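Local coordinates for putative lipoprotein (Parabacteroides distasonis, PDB 4FVS) that is of unknown function but is probably exported and, as a member of the DUF3108-like family in the LolA/LolB clan, may bind lipid, at residues T14-K19 with T209-L214; L27-S32 with S84-V89; M31-D36 with Y51-P56. All coordinates share one frame; numbering follows the deposited sequence.

Contact 1: T14-K19 with T209-L214; sequences TVWVRK and TVLEEL
Val17 and Glu213 face each other as an antiparallel hydrogen-bonded pair, with Val17 N donating to Glu213 O at 3.0 Å. Val17 O is held by two amides, Glu212 N at 2.8 Å and, weakly, Glu213 N at 3.3 Å. Two residues opposite one make a classic beta bulge, which shifts the register by one before Arg18 pairs with Leu211. Lys19 and Val210 then exchange two backbone bonds, and the strands run antiparallel at 164°.

Among polar side chains, Arg18 NH2 donates to Thr209 OG1 at 3.0 Å, the hydroxyl lying 30° out of the guanidinium plane. A bend at chi3 (59°) turns the guanidinium toward Thr209, whose OG1 also bonds Thr196 OG1. A leucine in place of Arg18 removes the guanidinium, which would probably cost Thr209 OG1 this donor and end the long, weak ion pair with Glu81.

Apolar contacts line the same face. Leu214 CD1 meets Trp16 CB at 3.7 Å and also touches the Thr14 methyl, while Leu211 CD1 approaches Trp16 CD1 obliquely at 3.8 Å. On the other face the methylenes of Lys19 and Glu212 cross at about a right angle, CG to CG 4.0 Å; the Glu212 carboxylate bonds Tyr21 OH.

Strand 15-22 thus lies between strand 205-214 on one edge and strand 27-41 on the other, where the Trp16 ring stacks with that of Tyr33. Phe8, from the chain before the strand, meets Trp16 edge-to-face; strand 192-200 continues the order beyond 205-214.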
ATOM      1  N   THR A  14       4.652   5.014 -16.903  1.00 72.43           N
ATOM      2  CA  THR A  14       4.043   3.712 -16.651  1.00 68.70           C
ATOM      3  C   THR A  14       2.746   3.945 -15.914  1.00 67.14           C
ATOM      4  O   THR A  14       2.699   4.754 -14.988  1.00 65.94           O
ATOM      5  CB  THR A  14       5.016   2.811 -15.888  1.00 73.32           C
ATOM      6  OG1 THR A  14       6.118   2.528 -16.743  1.00 77.63           O
ATOM      7  CG2 THR A  14       4.390   1.507 -15.420  1.00 69.72           C
ATOM      8  N   VAL A  15       1.684   3.280 -16.363  1.00 60.28           N
ATOM      9  CA  VAL A  15       0.359   3.354 -15.757  1.00 55.17           C
ATOM     10  C   VAL A  15      -0.038   1.963 -15.240  1.00 57.23           C
ATOM     11  O   VAL A  15       0.371   0.945 -15.800  1.00 57.78           O
ATOM     12  CB  VAL A  15      -0.720   3.936 -16.718  1.00 58.43           C
ATOM     13  CG1 VAL A  15      -0.504   5.419 -16.986  1.00 58.99           C
ATOM     14  CG2 VAL A  15      -0.805   3.155 -18.022  1.00 60.39           C
ATOM     15  N   TRP A  16      -0.812   1.927 -14.158  1.00 52.66           N
ATOM     16  CA  TRP A  16      -1.322   0.684 -13.607  1.00 52.14           C
ATOM     17  C   TRP A  16      -2.642   0.933 -12.892  1.00 50.77           C
ATOM     18  O   TRP A  16      -2.993   2.074 -12.578  1.00 47.98           O
ATOM     19  CB  TRP A  16      -0.314  -0.054 -12.698  1.00 51.90           C
ATOM     20  CG  TRP A  16       0.121   0.578 -11.412  1.00 51.63           C
ATOM     21  CD1 TRP A  16      -0.182   0.140 -10.157  1.00 52.96           C
ATOM     22  CD2 TRP A  16       1.104   1.609 -11.251  1.00 51.92           C
ATOM     23  NE1 TRP A  16       0.490   0.887  -9.219  1.00 52.32           N
ATOM     24  CE2 TRP A  16       1.305   1.783  -9.863  1.00 54.64           C
ATOM     25  CE3 TRP A  16       1.776   2.459 -12.139  1.00 55.49           C
ATOM     26  CZ2 TRP A  16       2.159   2.761  -9.345  1.00 53.70           C
ATOM     27  CZ3 TRP A  16       2.614   3.437 -11.621  1.00 57.23           C
ATOM     28  CH2 TRP A  16       2.800   3.581 -10.240  1.00 55.62           C
ATOM     29  N   VAL A  17      -3.426  -0.142 -12.752  1.00 46.12           N
ATOM     30  CA  VAL A  17      -4.739  -0.132 -12.137  1.00 42.85           C
ATOM     31  C   VAL A  17      -4.825  -1.267 -11.165  1.00 46.90           C
ATOM     32  O   VAL A  17      -4.570  -2.419 -11.532  1.00 50.20           O
ATOM     33  CB  VAL A  17      -5.907  -0.210 -13.165  1.00 47.07           C
ATOM     34  CG1 VAL A  17      -7.270  -0.111 -12.459  1.00 45.17           C
ATOM     35  CG2 VAL A  17      -5.792   0.868 -14.229  1.00 48.09           C
ATOM     36  N   ARG A  18      -5.190  -0.938  -9.926  1.00 40.58           N
ATOM     37  CA  ARG A  18      -5.500  -1.865  -8.840  1.00 38.86           C
ATOM     38  C   ARG A  18      -6.963  -1.678  -8.530  1.00 46.21           C
ATOM     39  O   ARG A  18      -7.409  -0.521  -8.462  1.00 46.67           O
ATOM     40  CB  ARG A  18      -4.611  -1.637  -7.600  1.00 32.08           C
ATOM     41  CG  ARG A  18      -3.211  -2.207  -7.773  1.00 41.44           C
ATOM     42  CD  ARG A  18      -2.237  -1.859  -6.661  1.00 42.31           C
ATOM     43  NE  ARG A  18      -2.705  -2.318  -5.353  1.00 50.23           N
ATOM     44  CZ  ARG A  18      -2.943  -1.500  -4.335  1.00 58.81           C
ATOM     45  NH1 ARG A  18      -2.721  -0.200  -4.456  1.00 38.74           N
ATOM     46  NH2 ARG A  18      -3.367  -1.980  -3.179  1.00 53.05           N
ATOM     47  N   LYS A  19      -7.725  -2.772  -8.362  1.00 43.37           N
ATOM     48  CA  LYS A  19      -9.144  -2.633  -8.051  1.00 43.64           C
ATOM     49  C   LYS A  19      -9.423  -3.221  -6.667  1.00 50.43           C
ATOM     50  O   LYS A  19      -8.857  -4.249  -6.293  1.00 51.90           O
ATOM     51  CB  LYS A  19     -10.027  -3.267  -9.146  1.00 47.98           C
ATOM     52  CG  LYS A  19     -10.027  -2.468 -10.441  1.00 43.81           C
ATOM     53  CD  LYS A  19     -11.027  -2.964 -11.405  1.00 47.81           C
ATOM     54  CE  LYS A  19     -11.035  -2.170 -12.691  1.00 49.47           C
ATOM     55  NZ  LYS A  19     -11.948  -2.780 -13.712  1.00 50.89           N
ATOM     56  N   THR A 209      -7.536  -6.448  -2.747  1.00 47.91           N
ATOM     57  CA  THR A 209      -7.229  -5.649  -3.939  1.00 47.59           C
ATOM     58  C   THR A 209      -6.354  -6.501  -4.866  1.00 55.33           C
ATOM     59  O   THR A 209      -5.603  -7.368  -4.396  1.00 56.28           O
ATOM     60  CB  THR A 209      -6.588  -4.273  -3.629  1.00 43.62           C
ATOM     61  OG1 THR A 209      -5.186  -4.409  -3.454  1.00 43.51           O
ATOM     62  CG2 THR A 209      -7.242  -3.531  -2.471  1.00 36.07           C
ATOM     63  N   VAL A 210      -6.483  -6.277  -6.178  1.00 51.91           N
ATOM     64  CA  VAL A 210      -5.701  -6.981  -7.183  1.00 53.24           C
ATOM     65  C   VAL A 210      -5.234  -5.997  -8.224  1.00 54.65           C
ATOM     66  O   VAL A 210      -5.969  -5.057  -8.547  1.00 50.52           O
ATOM     67  CB  VAL A 210      -6.417  -8.192  -7.870  1.00 60.25           C
ATOM     68  CG1 VAL A 210      -6.490  -9.399  -6.969  1.00 61.21           C
ATOM     69  CG2 VAL A 210      -7.798  -7.833  -8.349  1.00 60.79           C
ATOM     70  N   LEU A 211      -3.999  -6.232  -8.752  1.00 52.39           N
ATOM     71  CA  LEU A 211      -3.417  -5.489  -9.855  1.00 52.40           C
ATOM     72  C   LEU A 211      -4.045  -6.033 -11.130  1.00 58.81           C
ATOM     73  O   LEU A 211      -3.911  -7.223 -11.433  1.00 61.07           O
ATOM     74  CB  LEU A 211      -1.899  -5.629  -9.840  1.00 53.06           C
ATOM     75  CG  LEU A 211      -1.144  -4.970 -10.997  1.00 58.76           C
ATOM     76  CD1 LEU A 211      -1.140  -3.443 -10.890  1.00 56.53           C
ATOM     77  CD2 LEU A 211       0.253  -5.523 -11.091  1.00 61.42           C
ATOM     78  N   GLU A 212      -4.792  -5.193 -11.840  1.00 55.40           N
ATOM     79  CA  GLU A 212      -5.525  -5.639 -13.033  1.00 57.38           C
ATOM     80  C   GLU A 212      -4.837  -5.228 -14.353  1.00 62.11           C
ATOM     81  O   GLU A 212      -4.962  -5.938 -15.341  1.00 64.58           O
ATOM     82  CB  GLU A 212      -6.947  -5.077 -13.004  1.00 57.63           C
ATOM     83  CG  GLU A 212      -7.719  -5.402 -11.734  1.00 59.96           C
ATOM     84  CD  GLU A 212      -8.863  -6.386 -11.853  1.00 79.80           C
ATOM     85  OE1 GLU A 212      -9.346  -6.628 -12.985  1.00102.38           O
ATOM     86  OE2 GLU A 212      -9.323  -6.866 -10.794  1.00 63.76           O
ATOM     87  N   GLU A 213      -4.162  -4.077 -14.380  1.00 56.60           N
ATOM     88  CA  GLU A 213      -3.494  -3.555 -15.570  1.00 57.75           C
ATOM     89  C   GLU A 213      -2.147  -2.980 -15.222  1.00 63.04           C
ATOM     90  O   GLU A 213      -1.987  -2.401 -14.148  1.00 59.87           O
ATOM     91  CB  GLU A 213      -4.342  -2.457 -16.224  1.00 59.24           C
ATOM     92  CG  GLU A 213      -5.618  -2.906 -16.906  1.00 68.03           C
ATOM     93  CD  GLU A 213      -5.503  -2.882 -18.403  1.00104.66           C
ATOM     94  OE1 GLU A 213      -5.290  -1.789 -18.980  1.00106.17           O
ATOM     95  OE2 GLU A 213      -5.625  -3.972 -19.004  1.00116.01           O
ATOM     96  N   LEU A 214      -1.182  -3.107 -16.149  1.00 63.94           N
ATOM     97  CA  LEU A 214       0.158  -2.532 -16.016  1.00 64.62           C
ATOM     98  C   LEU A 214       0.779  -2.408 -17.415  1.00 73.94           C
ATOM     99  O   LEU A 214       1.046  -3.420 -18.058  1.00 77.05           O
ATOM    100  CB  LEU A 214       1.042  -3.347 -15.053  1.00 63.65           C
ATOM    101  CG  LEU A 214       2.512  -2.924 -14.896  1.00 68.65           C
ATOM    102  CD1 LEU A 214       2.653  -1.585 -14.202  1.00 66.18           C
ATOM    103  CD2 LEU A 214       3.265  -3.956 -14.124  1.00 71.81           C
TER

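Contact 2: L27-S32 with S84-V89; sequences LQSVMS and SYPGVV
Gln28 sets its CB and CG against the CB-CG edge of the Pro86 ring, the two side chains crossing at about a right angle, with Gln28 CB 3.7 Å from Pro86 CG. The bend at chi2 (-75°) carries the amide off, and the methylenes do the touching. Next to it, Ser29 CB approaches Val89 CG1 at 3.9 Å. That two consecutive strand residues both point at the short helix 86-89 follows from a classic beta bulge, in which Gln28 and Ser29 together face Gly20 of strand 15-22.

Farther along the strand, the selenomethionine Met31 reaches over to Ser84, just before the N-cap residue: its SE lies 3.4 Å from Ser84 O and 3.8 Å from Ser84 CB. Chi3 (-70°) bends the chain, and Met31 CE stays 3.8 Å from Ser84 O. Tyr85 occupies the N-cap position, and its carbonyl oxygen takes the amides of Val88 and Val89 from opposite faces of its plane, winding the single helical turn that presents Pro86 and Val89 to the strand.

No hydrogen bond joins the two segments. The polar end of Ser84 is engaged elsewhere, by Glu81 O and Tyr53 OH, and the contact is carried by methylenes, a proline ring, a methyl group and a polarisable selenium, which also borders the Ser84 carbonyl oxygen, so the helix rests on strand 27-41 mainly through shape and dispersion.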
ATOM      1  N   LEU A  27     -16.945  -4.924  -6.738  1.00 55.42           N
ATOM      2  CA  LEU A  27     -16.052  -3.785  -6.911  1.00 52.55           C
ATOM      3  C   LEU A  27     -16.478  -2.659  -5.998  1.00 55.98           C
ATOM      4  O   LEU A  27     -17.657  -2.307  -5.934  1.00 57.66           O
ATOM      5  CB  LEU A  27     -16.019  -3.333  -8.379  1.00 52.64           C
ATOM      6  CG  LEU A  27     -15.053  -2.204  -8.722  1.00 54.87           C
ATOM      7  CD1 LEU A  27     -13.591  -2.620  -8.548  1.00 53.73           C
ATOM      8  CD2 LEU A  27     -15.289  -1.713 -10.105  1.00 55.67           C
ATOM      9  N   GLN A  28     -15.511  -2.137  -5.258  1.00 49.48           N
ATOM     10  CA  GLN A  28     -15.690  -1.051  -4.302  1.00 47.76           C
ATOM     11  C   GLN A  28     -14.969   0.224  -4.770  1.00 49.98           C
ATOM     12  O   GLN A  28     -15.509   1.326  -4.617  1.00 48.42           O
ATOM     13  CB  GLN A  28     -15.159  -1.475  -2.904  1.00 47.90           C
ATOM     14  CG  GLN A  28     -15.909  -2.640  -2.236  1.00 65.45           C
ATOM     15  CD  GLN A  28     -17.249  -2.225  -1.690  1.00 81.02           C
ATOM     16  OE1 GLN A  28     -18.314  -2.577  -2.230  1.00 71.06           O
ATOM     17  NE2 GLN A  28     -17.216  -1.455  -0.610  1.00 75.95           N
ATOM     18  N   SER A  29     -13.735   0.068  -5.305  1.00 45.76           N
ATOM     19  CA  SER A  29     -12.895   1.178  -5.727  1.00 44.89           C
ATOM     20  C   SER A  29     -11.946   0.800  -6.857  1.00 48.26           C
ATOM     21  O   SER A  29     -11.478  -0.332  -6.957  1.00 47.66           O
ATOM     22  CB  SER A  29     -12.080   1.701  -4.536  1.00 48.28           C
ATOM     23  OG  SER A  29     -11.234   0.728  -3.928  1.00 57.36           O
ATOM     24  N   VAL A  30     -11.648   1.786  -7.694  1.00 45.66           N
ATOM     25  CA  VAL A  30     -10.679   1.698  -8.791  1.00 45.72           C
ATOM     26  C   VAL A  30      -9.500   2.621  -8.421  1.00 50.32           C
ATOM     27  O   VAL A  30      -9.713   3.789  -8.075  1.00 50.73           O
ATOM     28  CB  VAL A  30     -11.298   2.033 -10.163  1.00 48.99           C
ATOM     29  CG1 VAL A  30     -10.270   1.883 -11.280  1.00 48.64           C
ATOM     30  CG2 VAL A  30     -12.522   1.159 -10.427  1.00 49.78           C
HETATM   31  N   MSE A  31      -8.277   2.082  -8.428  1.00 45.65           N
HETATM   32  CA  MSE A  31      -7.095   2.848  -8.055  1.00 44.20           C
HETATM   33  C   MSE A  31      -6.152   2.925  -9.238  1.00 48.53           C
HETATM   34  O   MSE A  31      -5.525   1.913  -9.595  1.00 49.97           O
HETATM   35  CB  MSE A  31      -6.444   2.223  -6.837  1.00 44.84           C
HETATM   36  CG  MSE A  31      -7.394   2.214  -5.643  1.00 50.42           C
HETATM   37 SE   MSE A  31      -6.882   1.138  -4.151  0.75 56.48          SE
HETATM   38  CE  MSE A  31      -7.151  -0.662  -5.004  1.00 54.08           C
ATOM     39  N   SER A  32      -6.105   4.124  -9.883  1.00 41.98           N
ATOM     40  CA  SER A  32      -5.295   4.360 -11.064  1.00 43.89           C
ATOM     41  C   SER A  32      -4.057   5.150 -10.718  1.00 50.12           C
ATOM     42  O   SER A  32      -4.144   6.168 -10.030  1.00 50.88           O
ATOM     43  CB  SER A  32      -6.102   5.080 -12.125  1.00 48.30           C
ATOM     44  OG  SER A  32      -7.277   4.337 -12.385  1.00 57.13           O
ATOM     45  N   SER A  84      -4.549   1.460   0.828  1.00 49.98           N
ATOM     46  CA  SER A  84      -5.148   1.403  -0.518  1.00 50.88           C
ATOM     47  C   SER A  84      -6.208   0.303  -0.590  1.00 53.36           C
ATOM     48  O   SER A  84      -6.045  -0.658  -1.368  1.00 53.23           O
ATOM     49  CB  SER A  84      -4.074   1.113  -1.571  1.00 59.00           C
ATOM     50  OG  SER A  84      -3.006   2.040  -1.570  1.00 76.81           O
ATOM     51  N   TYR A  85      -7.241   0.367   0.277  1.00 48.11           N
ATOM     52  CA  TYR A  85      -8.226  -0.709   0.266  1.00 48.35           C
ATOM     53  C   TYR A  85      -9.583  -0.162   0.605  1.00 54.34           C
ATOM     54  O   TYR A  85      -9.649   0.862   1.288  1.00 50.97           O
ATOM     55  CB  TYR A  85      -7.835  -1.873   1.196  1.00 48.77           C
ATOM     56  CG  TYR A  85      -7.615  -1.521   2.653  1.00 47.81           C
ATOM     57  CD1 TYR A  85      -8.685  -1.490   3.552  1.00 48.98           C
ATOM     58  CD2 TYR A  85      -6.329  -1.365   3.166  1.00 47.16           C
ATOM     59  CE1 TYR A  85      -8.489  -1.231   4.901  1.00 46.92           C
ATOM     60  CE2 TYR A  85      -6.117  -1.141   4.527  1.00 48.16           C
ATOM     61  CZ  TYR A  85      -7.202  -1.078   5.390  1.00 56.03           C
ATOM     62  OH  TYR A  85      -7.026  -0.874   6.733  1.00 57.52           O
ATOM     63  N   PRO A  86     -10.658  -0.868   0.146  1.00 56.05           N
ATOM     64  CA  PRO A  86     -12.038  -0.386   0.348  1.00 56.75           C
ATOM     65  C   PRO A  86     -12.392   0.117   1.765  1.00 62.26           C
ATOM     66  O   PRO A  86     -13.007   1.160   1.850  1.00 61.10           O
ATOM     67  CB  PRO A  86     -12.865  -1.620   0.005  1.00 59.33           C
ATOM     68  CG  PRO A  86     -12.077  -2.308  -1.032  1.00 62.83           C
ATOM     69  CD  PRO A  86     -10.647  -2.091  -0.697  1.00 57.60           C
ATOM     70  N   GLY A  87     -12.018  -0.582   2.837  1.00 62.54           N
ATOM     71  CA  GLY A  87     -12.297  -0.141   4.212  1.00 64.10           C
ATOM     72  C   GLY A  87     -11.911   1.296   4.563  1.00 70.90           C
ATOM     73  O   GLY A  87     -12.644   1.988   5.291  1.00 72.00           O
ATOM     74  N   VAL A  88     -10.738   1.752   4.052  1.00 67.85           N
ATOM     75  CA  VAL A  88     -10.194   3.110   4.217  1.00 67.88           C
ATOM     76  C   VAL A  88     -10.760   4.049   3.076  1.00 72.38           C
ATOM     77  O   VAL A  88     -11.336   5.104   3.373  1.00 71.52           O
ATOM     78  CB  VAL A  88      -8.620   3.091   4.225  1.00 70.79           C
ATOM     79  CG1 VAL A  88      -8.021   4.486   4.140  1.00 70.51           C
ATOM     80  CG2 VAL A  88      -8.061   2.365   5.429  1.00 70.50           C
ATOM     81  N   VAL A  89     -10.570   3.644   1.790  1.00 69.65           N
ATOM     82  CA  VAL A  89     -10.897   4.403   0.555  1.00 71.02           C
ATOM     83  C   VAL A  89     -12.423   4.784   0.470  1.00 80.39           C
ATOM     84  O   VAL A  89     -12.729   5.857  -0.067  1.00 80.33           O
ATOM     85  CB  VAL A  89     -10.419   3.669  -0.737  1.00 73.44           C
ATOM     86  CG1 VAL A  89     -10.841   4.409  -1.998  1.00 73.57           C
ATOM     87  CG2 VAL A  89      -8.899   3.490  -0.731  1.00 72.44           C
TER

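Contact 3: M31-D36 with Y51-P56; sequences MSYQVD and YVYTNP
The beta hairpin of strands 27-41 and 44-54 carries this contact, in which Ser32 and Val52 form an antiparallel hydrogen-bonded pair: Ser32 N donates to Val52 O at 3.0 Å and Val52 N to Ser32 O at 2.8 Å. The non-hydrogen-bonded pairs on either side, Met31 with Tyr53 and Tyr33 with Tyr51, send their side chains to the opposite face of the sheet from Ser32.

On that face the Tyr53 ring is covered from both sides. Met31 lies over one face, its CG 3.8 Å from the ring centroid as a CH-pi contact and its SE 4.4 Å away, 13° off the ring normal, a Met-aromatic contact made by selenium in this selenomethionine. Over the opposite face comes Tyr51: with CG between the backbone N and the carbonyl carbon (chi1 69°), its ring passes Tyr53, CD1 above the rim, and its OH bonds Asn62 OD1. Tyr51 CB is left against Tyr33, 3.6 Å from Tyr33 CD2. Tyr53 in turn directs its edge at the face of Tyr33 in an offset edge-to-face pair, centroids 5.9 Å apart and planes at 65°. The two hydroxyls meet as well, Tyr33 OH and Tyr53 OH sharing a hydrogen bond of 2.7 Å.

Two buried phenols thus partner each other beside packed rings and selenomethionine. Tyr53 OH has a further bond to Ser84 OG, and Tyr33 OH has weak ones to Ser84 and Glu81; these bonds probably hold the hydroxyl ends in place, while packing on both faces of Tyr53 limits its turning.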
HETATM    1  N   MSE A  31      -8.277   2.082  -8.428  1.00 45.65           N
HETATM    2  CA  MSE A  31      -7.095   2.848  -8.055  1.00 44.20           C
HETATM    3  C   MSE A  31      -6.152   2.925  -9.238  1.00 48.53           C
HETATM    4  O   MSE A  31      -5.525   1.913  -9.595  1.00 49.97           O
HETATM    5  CB  MSE A  31      -6.444   2.223  -6.837  1.00 44.84           C
HETATM    6  CG  MSE A  31      -7.394   2.214  -5.643  1.00 50.42           C
HETATM    7 SE   MSE A  31      -6.882   1.138  -4.151  0.75 56.48          SE
HETATM    8  CE  MSE A  31      -7.151  -0.662  -5.004  1.00 54.08           C
ATOM      9  N   SER A  32      -6.105   4.124  -9.883  1.00 41.98           N
ATOM     10  CA  SER A  32      -5.295   4.360 -11.064  1.00 43.89           C
ATOM     11  C   SER A  32      -4.057   5.150 -10.718  1.00 50.12           C
ATOM     12  O   SER A  32      -4.144   6.168 -10.030  1.00 50.88           O
ATOM     13  CB  SER A  32      -6.102   5.080 -12.125  1.00 48.30           C
ATOM     14  OG  SER A  32      -7.277   4.337 -12.385  1.00 57.13           O
ATOM     15  N   TYR A  33      -2.902   4.676 -11.189  1.00 47.21           N
ATOM     16  CA  TYR A  33      -1.614   5.293 -10.906  1.00 48.20           C
ATOM     17  C   TYR A  33      -0.823   5.562 -12.154  1.00 54.52           C
ATOM     18  O   TYR A  33      -1.079   4.957 -13.198  1.00 54.88           O
ATOM     19  CB  TYR A  33      -0.760   4.383 -10.013  1.00 48.65           C
ATOM     20  CG  TYR A  33      -1.299   4.035  -8.648  1.00 48.01           C
ATOM     21  CD1 TYR A  33      -2.265   3.045  -8.490  1.00 48.43           C
ATOM     22  CD2 TYR A  33      -0.724   4.567  -7.498  1.00 48.44           C
ATOM     23  CE1 TYR A  33      -2.730   2.679  -7.221  1.00 46.29           C
ATOM     24  CE2 TYR A  33      -1.174   4.205  -6.226  1.00 47.99           C
ATOM     25  CZ  TYR A  33      -2.164   3.246  -6.093  1.00 54.54           C
ATOM     26  OH  TYR A  33      -2.575   2.878  -4.840  1.00 59.26           O
ATOM     27  N   GLN A  34       0.183   6.434 -12.025  1.00 52.40           N
ATOM     28  CA  GLN A  34       1.102   6.762 -13.096  1.00 55.74           C
ATOM     29  C   GLN A  34       2.425   7.330 -12.562  1.00 63.78           C
ATOM     30  O   GLN A  34       2.404   8.266 -11.770  1.00 63.74           O
ATOM     31  CB  GLN A  34       0.486   7.750 -14.080  1.00 58.49           C
ATOM     32  CG  GLN A  34       1.412   7.940 -15.272  1.00 72.92           C
ATOM     33  CD  GLN A  34       0.941   8.977 -16.220  1.00 84.21           C
ATOM     34  OE1 GLN A  34       0.419  10.025 -15.823  1.00 79.14           O
ATOM     35  NE2 GLN A  34       1.200   8.732 -17.489  1.00 73.60           N
ATOM     36  N   VAL A  35       3.565   6.799 -13.036  1.00 63.39           N
ATOM     37  CA  VAL A  35       4.890   7.315 -12.683  1.00 65.39           C
ATOM     38  C   VAL A  35       5.067   8.680 -13.366  1.00 75.46           C
ATOM     39  O   VAL A  35       5.130   8.746 -14.593  1.00 77.91           O
ATOM     40  CB  VAL A  35       6.036   6.342 -13.046  1.00 69.67           C
ATOM     41  CG1 VAL A  35       7.394   6.961 -12.740  1.00 70.78           C
ATOM     42  CG2 VAL A  35       5.873   5.005 -12.335  1.00 66.51           C
ATOM     43  N   ASP A  36       5.107   9.751 -12.573  1.00 74.26           N
ATOM     44  CA  ASP A  36       5.246  11.103 -13.085  1.00 78.48           C
ATOM     45  C   ASP A  36       6.733  11.459 -13.265  1.00 86.25           C
ATOM     46  O   ASP A  36       7.100  11.921 -14.341  1.00 90.52           O
ATOM     47  CB  ASP A  36       4.535  12.108 -12.158  1.00 80.08           C
ATOM     48  CG  ASP A  36       4.213  13.470 -12.765  1.00105.53           C
ATOM     49  OD1 ASP A  36       4.634  13.733 -13.924  1.00111.24           O
ATOM     50  OD2 ASP A  36       3.528  14.268 -12.090  1.00115.04           O
ATOM     51  N   TYR A  51      -1.827   9.366  -8.224  1.00 47.76           N
ATOM     52  CA  TYR A  51      -2.882   8.375  -8.072  1.00 46.01           C
ATOM     53  C   TYR A  51      -4.227   9.058  -8.094  1.00 51.84           C
ATOM     54  O   TYR A  51      -4.340  10.220  -7.713  1.00 51.84           O
ATOM     55  CB  TYR A  51      -2.704   7.519  -6.804  1.00 45.02           C
ATOM     56  CG  TYR A  51      -2.909   8.235  -5.486  1.00 46.88           C
ATOM     57  CD1 TYR A  51      -4.184   8.413  -4.959  1.00 47.60           C
ATOM     58  CD2 TYR A  51      -1.822   8.632  -4.707  1.00 48.21           C
ATOM     59  CE1 TYR A  51      -4.383   9.031  -3.728  1.00 46.95           C
ATOM     60  CE2 TYR A  51      -2.010   9.250  -3.466  1.00 48.87           C
ATOM     61  CZ  TYR A  51      -3.295   9.445  -2.980  1.00 56.96           C
ATOM     62  OH  TYR A  51      -3.510  10.053  -1.761  1.00 65.09           O
ATOM     63  N   VAL A  52      -5.242   8.336  -8.581  1.00 50.65           N
ATOM     64  CA  VAL A  52      -6.641   8.759  -8.622  1.00 51.35           C
ATOM     65  C   VAL A  52      -7.477   7.578  -8.194  1.00 55.67           C
ATOM     66  O   VAL A  52      -7.459   6.541  -8.851  1.00 57.91           O
ATOM     67  CB  VAL A  52      -7.132   9.338  -9.977  1.00 57.92           C
ATOM     68  CG1 VAL A  52      -8.514   9.983  -9.823  1.00 57.74           C
ATOM     69  CG2 VAL A  52      -6.144  10.360 -10.542  1.00 59.94           C
ATOM     70  N   TYR A  53      -8.157   7.713  -7.063  1.00 50.42           N
ATOM     71  CA  TYR A  53      -9.047   6.686  -6.561  1.00 48.35           C
ATOM     72  C   TYR A  53     -10.456   7.117  -6.939  1.00 51.74           C
ATOM     73  O   TYR A  53     -10.857   8.245  -6.632  1.00 50.76           O
ATOM     74  CB  TYR A  53      -8.880   6.458  -5.038  1.00 48.09           C
ATOM     75  CG  TYR A  53      -7.526   5.978  -4.536  1.00 47.83           C
ATOM     76  CD1 TYR A  53      -6.529   5.575  -5.419  1.00 48.75           C
ATOM     77  CD2 TYR A  53      -7.255   5.898  -3.169  1.00 48.34           C
ATOM     78  CE1 TYR A  53      -5.293   5.108  -4.957  1.00 47.65           C
ATOM     79  CE2 TYR A  53      -6.009   5.469  -2.695  1.00 49.12           C
ATOM     80  CZ  TYR A  53      -5.034   5.056  -3.593  1.00 58.31           C
ATOM     81  OH  TYR A  53      -3.812   4.607  -3.111  1.00 61.24           O
ATOM     82  N   THR A  54     -11.153   6.273  -7.720  1.00 47.71           N
ATOM     83  CA  THR A  54     -12.515   6.526  -8.197  1.00 47.28           C
ATOM     84  C   THR A  54     -13.409   5.418  -7.729  1.00 50.88           C
ATOM     85  O   THR A  54     -12.918   4.317  -7.486  1.00 51.27           O
ATOM     86  CB  THR A  54     -12.573   6.654  -9.729  1.00 51.86           C
ATOM     87  OG1 THR A  54     -12.033   5.475 -10.328  1.00 52.43           O
ATOM     88  CG2 THR A  54     -11.871   7.903 -10.255  1.00 48.86           C
ATOM     89  N   ASN A  55     -14.708   5.662  -7.609  1.00 47.33           N
ATOM     90  CA  ASN A  55     -15.582   4.562  -7.228  1.00 48.26           C
ATOM     91  C   ASN A  55     -16.071   3.888  -8.545  1.00 54.98           C
ATOM     92  O   ASN A  55     -15.716   4.359  -9.638  1.00 56.08           O
ATOM     93  CB  ASN A  55     -16.715   4.998  -6.269  1.00 51.43           C
ATOM     94  CG  ASN A  55     -17.452   6.215  -6.689  1.00 80.11           C
ATOM     95  OD1 ASN A  55     -17.993   6.297  -7.803  1.00 81.33           O
ATOM     96  ND2 ASN A  55     -17.496   7.177  -5.787  1.00 64.52           N
ATOM     97  N   PRO A  56     -16.782   2.745  -8.482  1.00 52.18           N
ATOM     98  CA  PRO A  56     -17.141   2.028  -9.716  1.00 54.02           C
ATOM     99  C   PRO A  56     -17.849   2.853 -10.801  1.00 60.53           C
ATOM    100  O   PRO A  56     -17.666   2.529 -11.982  1.00 60.45           O
ATOM    101  CB  PRO A  56     -18.076   0.944  -9.202  1.00 56.44           C
ATOM    102  CG  PRO A  56     -17.549   0.648  -7.851  1.00 58.39           C
ATOM    103  CD  PRO A  56     -17.240   1.989  -7.297  1.00 52.39           C
TER

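In the fold
Strand 27-41 ties the three contacts together. It lies beside strand 15-22 of contact 1, through Arg18 O to Met31 N at 2.7 Å and Trp16 O to Tyr33 N at 3.0 Å, and supplies Met31 to both contacts 2 and 3. The centres of contact 1 and contact 2 lie about 12 Å apart. Those of contact 1 and contact 3 are about 9 Å apart, and those of contact 2 and contact 3 about 10 Å. Ser84 is a junction: its OG is 3.1 Å from Tyr53 OH of contact 3, and its CB packs on Arg18 of contact 1. The strand order 205-214, 15-22, 27-41, 44-54 thus acquires a helical turn over one face.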